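Local coordinates for protein TAF6 (Antonospora locustae, PDB 4ATG) that probably helps assemble the general transcription factor TFIID, its C-terminal HEAT repeat domain taking part in Taf6-Taf9 complex formation, at residues V62-I67 and R107-D112. Sequence-based numbering, arbitrary orientation.
Sequences VLKTCI and RKMSAD
Around Ile67, Met109 and Ser110, helices 60-75 and 104-121 run side by side in the same direction, their local axes 5° from parallel and 9.9 Å apart. Such near-parallel stacking of helices, with helix 85-97 between them in the chain, is characteristic of the HEAT repeat solenoid, and here it joins helix 60-75 to helix 104-121 within the HEAT repeat domain. No hydrogen bond links the two segments; they meet through apolar packing. Met109 and Ser110 were each modelled in two conformers, and the contacts given are those of one. Ile67 points toward the opposite helix and divides its branches between these two partners. Its CG2 lies against Met109, 3.8 Å from CG, whereas CD1 reaches the CB of Ser110 at 3.8 Å. A beta-branched residue suits this buried place because it fills both directions at once, and Leu92 of helix 85-97 also touches it. With the isoleucine cut back to an alanine here, the CG2 and CD1 contacts vanish, which is likely to open a gap beside Met109 CG and Ser110 CB. Met109 spans the separation with a long unbranched chain: CG stands opposite the backbone N (chi1 -179°) and the rest is extended, which carries the sulfur across to helix 60-75. There it crosses the Lys64 side chain at about a right angle, with SD 3.7 Å from Lys64 CG. Lysine fits this partly exposed edge, since its aliphatic base packs on the thioether while its ammonium leads away to a salt bridge with Glu61. In the conformer described, the buried hydroxyl of Ser110 hydrogen-bonds to Leu92 O; the residue is small enough to let the isoleucine tip approach its backbone, Ile67 CD1 lying 4.0 Å from Ser110 N.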
ATOM      1  N   VAL A  62       3.104   6.233  12.170  1.00 22.62           N
ATOM      2  CA  VAL A  62       2.940   7.217  11.064  1.00 21.53           C
ATOM      3  C   VAL A  62       2.622   6.478   9.779  1.00 21.30           C
ATOM      4  O   VAL A  62       1.688   6.865   9.079  1.00 18.59           O
ATOM      5  CB  VAL A  62       4.155   8.180  10.921  1.00 26.74           C
ATOM      6  CG1 VAL A  62       4.007   9.112   9.711  1.00 25.19           C
ATOM      7  CG2 VAL A  62       4.352   9.001  12.197  1.00 27.91           C
ATOM      8  N   LEU A  63       3.313   5.354   9.516  1.00 18.86           N
ATOM      9  CA  LEU A  63       3.055   4.569   8.293  1.00 18.42           C
ATOM     10  C   LEU A  63       1.626   4.056   8.273  1.00 21.41           C
ATOM     11  O   LEU A  63       0.960   4.123   7.236  1.00 20.45           O
ATOM     12  CB  LEU A  63       4.036   3.389   8.170  1.00 19.26           C
ATOM     13  CG  LEU A  63       5.520   3.738   7.926  1.00 23.43           C
ATOM     14  CD1 LEU A  63       6.351   2.504   7.907  1.00 23.18           C
ATOM     15  CD2 LEU A  63       5.724   4.469   6.628  1.00 26.23           C
ATOM     16  N   LYS A  64       1.129   3.582   9.431  1.00 18.08           N
ATOM     17  CA  LYS A  64      -0.258   3.106   9.527  1.00 16.23           C
ATOM     18  C   LYS A  64      -1.265   4.211   9.247  1.00 18.29           C
ATOM     19  O   LYS A  64      -2.261   3.961   8.561  1.00 15.19           O
ATOM     20  CB  LYS A  64      -0.538   2.476  10.888  1.00 17.82           C
ATOM     21  CG  LYS A  64       0.174   1.149  11.076  1.00 19.31           C
ATOM     22  CD  LYS A  64      -0.152   0.591  12.455  1.00 23.04           C
ATOM     23  CE  LYS A  64       0.791  -0.525  12.836  1.00 31.85           C
ATOM     24  NZ  LYS A  64       0.605  -0.912  14.254  1.00 32.26           N
ATOM     25  N   THR A  65      -1.007   5.433   9.746  1.00 15.42           N
ATOM     26  CA  THR A  65      -1.861   6.608   9.470  1.00 14.74           C
ATOM     27  C   THR A  65      -1.857   6.928   7.980  1.00 18.02           C
ATOM     28  O   THR A  65      -2.917   7.191   7.437  1.00 17.36           O
ATOM     29  CB  THR A  65      -1.407   7.821  10.315  1.00 20.09           C
ATOM     30  OG1 THR A  65      -1.524   7.450  11.685  1.00 21.41           O
ATOM     31  CG2 THR A  65      -2.275   9.062  10.097  1.00 18.75           C
ATOM     32  N   CYS A  66      -0.684   6.876   7.318  1.00 16.70           N
ATOM     33  CA  CYS A  66      -0.564   7.158   5.869  1.00 16.00           C
ATOM     34  C   CYS A  66      -1.381   6.190   5.045  1.00 19.06           C
ATOM     35  O   CYS A  66      -2.111   6.606   4.151  1.00 18.69           O
ATOM     36  CB  CYS A  66       0.895   7.151   5.448  1.00 17.13           C
ATOM     37  SG  CYS A  66       1.838   8.551   6.103  1.00 21.91           S
ATOM     38  N   ILE A  67      -1.297   4.900   5.384  1.00 16.98           N
ATOM     39  CA  ILE A  67      -2.051   3.845   4.693  1.00 15.20           C
ATOM     40  C   ILE A  67      -3.547   4.087   4.877  1.00 17.51           C
ATOM     41  O   ILE A  67      -4.312   3.961   3.922  1.00 17.37           O
ATOM     42  CB  ILE A  67      -1.581   2.459   5.234  1.00 18.53           C
ATOM     43  CG1 ILE A  67      -0.110   2.191   4.818  1.00 19.61           C
ATOM     44  CG2 ILE A  67      -2.511   1.323   4.728  1.00 16.95           C
ATOM     45  CD1 ILE A  67       0.631   1.098   5.759  1.00 22.45           C
ATOM     46  N   ARG A 107       3.338  -3.891   6.814  1.00 22.22           N
ATOM     47  CA  ARG A 107       3.388  -4.583   5.531  1.00 21.35           C
ATOM     48  C   ARG A 107       2.044  -5.221   5.211  1.00 19.88           C
ATOM     49  O   ARG A 107       1.553  -5.084   4.094  1.00 18.52           O
ATOM     50  CB  ARG A 107       4.469  -5.658   5.544  1.00 19.92           C
ATOM     51  CG  ARG A 107       5.868  -5.105   5.782  1.00 25.33           C
ATOM     52  CD  ARG A 107       6.894  -6.227   5.783  1.00 25.76           C
ATOM     53  NE  ARG A 107       8.228  -5.730   6.126  1.00 23.43           N
ATOM     54  CZ  ARG A 107       9.063  -5.144   5.274  1.00 31.47           C
ATOM     55  NH1 ARG A 107       8.726  -4.988   4.002  1.00 26.04           N
ATOM     56  NH2 ARG A 107      10.238  -4.705   5.689  1.00 27.50           N
ATOM     57  N   LYS A 108       1.459  -5.905   6.186  1.00 16.96           N
ATOM     58  CA  LYS A 108       0.173  -6.571   6.011  1.00 16.23           C
ATOM     59  C   LYS A 108      -0.951  -5.566   5.813  1.00 19.58           C
ATOM     60  O   LYS A 108      -1.830  -5.808   4.974  1.00 20.32           O
ATOM     61  CB  LYS A 108      -0.139  -7.465   7.207  1.00 18.96           C
ATOM     62  CG  LYS A 108       0.777  -8.678   7.290  1.00 26.98           C
ATOM     63  CD  LYS A 108       0.473  -9.441   8.566  1.00 33.31           C
ATOM     64  CE  LYS A 108       1.212 -10.735   8.594  1.00 42.99           C
ATOM     65  NZ  LYS A 108       1.244 -11.301   9.968  1.00 60.06           N
ATOM     66  N   MET A 109      -0.948  -4.457   6.597  1.00 16.44           N
ATOM     67  CA  MET A 109      -1.994  -3.430   6.505  0.50 14.12           C
ATOM     68  C   MET A 109      -1.990  -2.814   5.109  1.00 17.85           C
ATOM     69  O   MET A 109      -3.045  -2.664   4.503  1.00 17.28           O
ATOM     70  CB  MET A 109      -1.771  -2.330   7.549  0.50 15.39           C
ATOM     71  CG  MET A 109      -2.834  -1.270   7.513  0.50 16.57           C
ATOM     72  SD  MET A 109      -2.376   0.131   8.546  0.50 18.25           S
ATOM     73  CE  MET A 109      -3.801   1.137   8.368  0.50 12.83           C
ATOM     74  N   SER A 110      -0.791  -2.460   4.608  1.00 15.17           N
ATOM     75  CA  SER A 110      -0.671  -1.888   3.260  0.50 13.74           C
ATOM     76  C   SER A 110      -1.099  -2.915   2.218  1.00 17.63           C
ATOM     77  O   SER A 110      -1.783  -2.556   1.272  1.00 15.09           O
ATOM     78  CB  SER A 110       0.751  -1.435   2.972  0.50 14.84           C
ATOM     79  OG  SER A 110       0.787  -0.860   1.673  0.50 13.66           O
ATOM     80  N   ALA A 111      -0.711  -4.216   2.408  1.00 15.47           N
ATOM     81  CA  ALA A 111      -1.066  -5.302   1.477  1.00 15.68           C
ATOM     82  C   ALA A 111      -2.593  -5.443   1.368  1.00 17.37           C
ATOM     83  O   ALA A 111      -3.107  -5.699   0.276  1.00 16.16           O
ATOM     84  CB  ALA A 111      -0.452  -6.627   1.942  1.00 17.79           C
ATOM     85  N   ASP A 112      -3.320  -5.236   2.493  1.00 15.59           N
ATOM     86  CA  ASP A 112      -4.779  -5.280   2.534  1.00 14.78           C
ATOM     87  C   ASP A 112      -5.389  -4.200   1.637  1.00 16.47           C
ATOM     88  O   ASP A 112      -6.414  -4.440   0.983  1.00 14.87           O
ATOM     89  CB  ASP A 112      -5.270  -5.105   3.959  1.00 15.92           C
ATOM     90  CG  ASP A 112      -4.905  -6.263   4.875  1.00 23.75           C
ATOM     91  OD1 ASP A 112      -4.652  -7.381   4.354  1.00 24.11           O
ATOM     92  OD2 ASP A 112      -4.887  -6.057   6.109  1.00 24.16           O
TER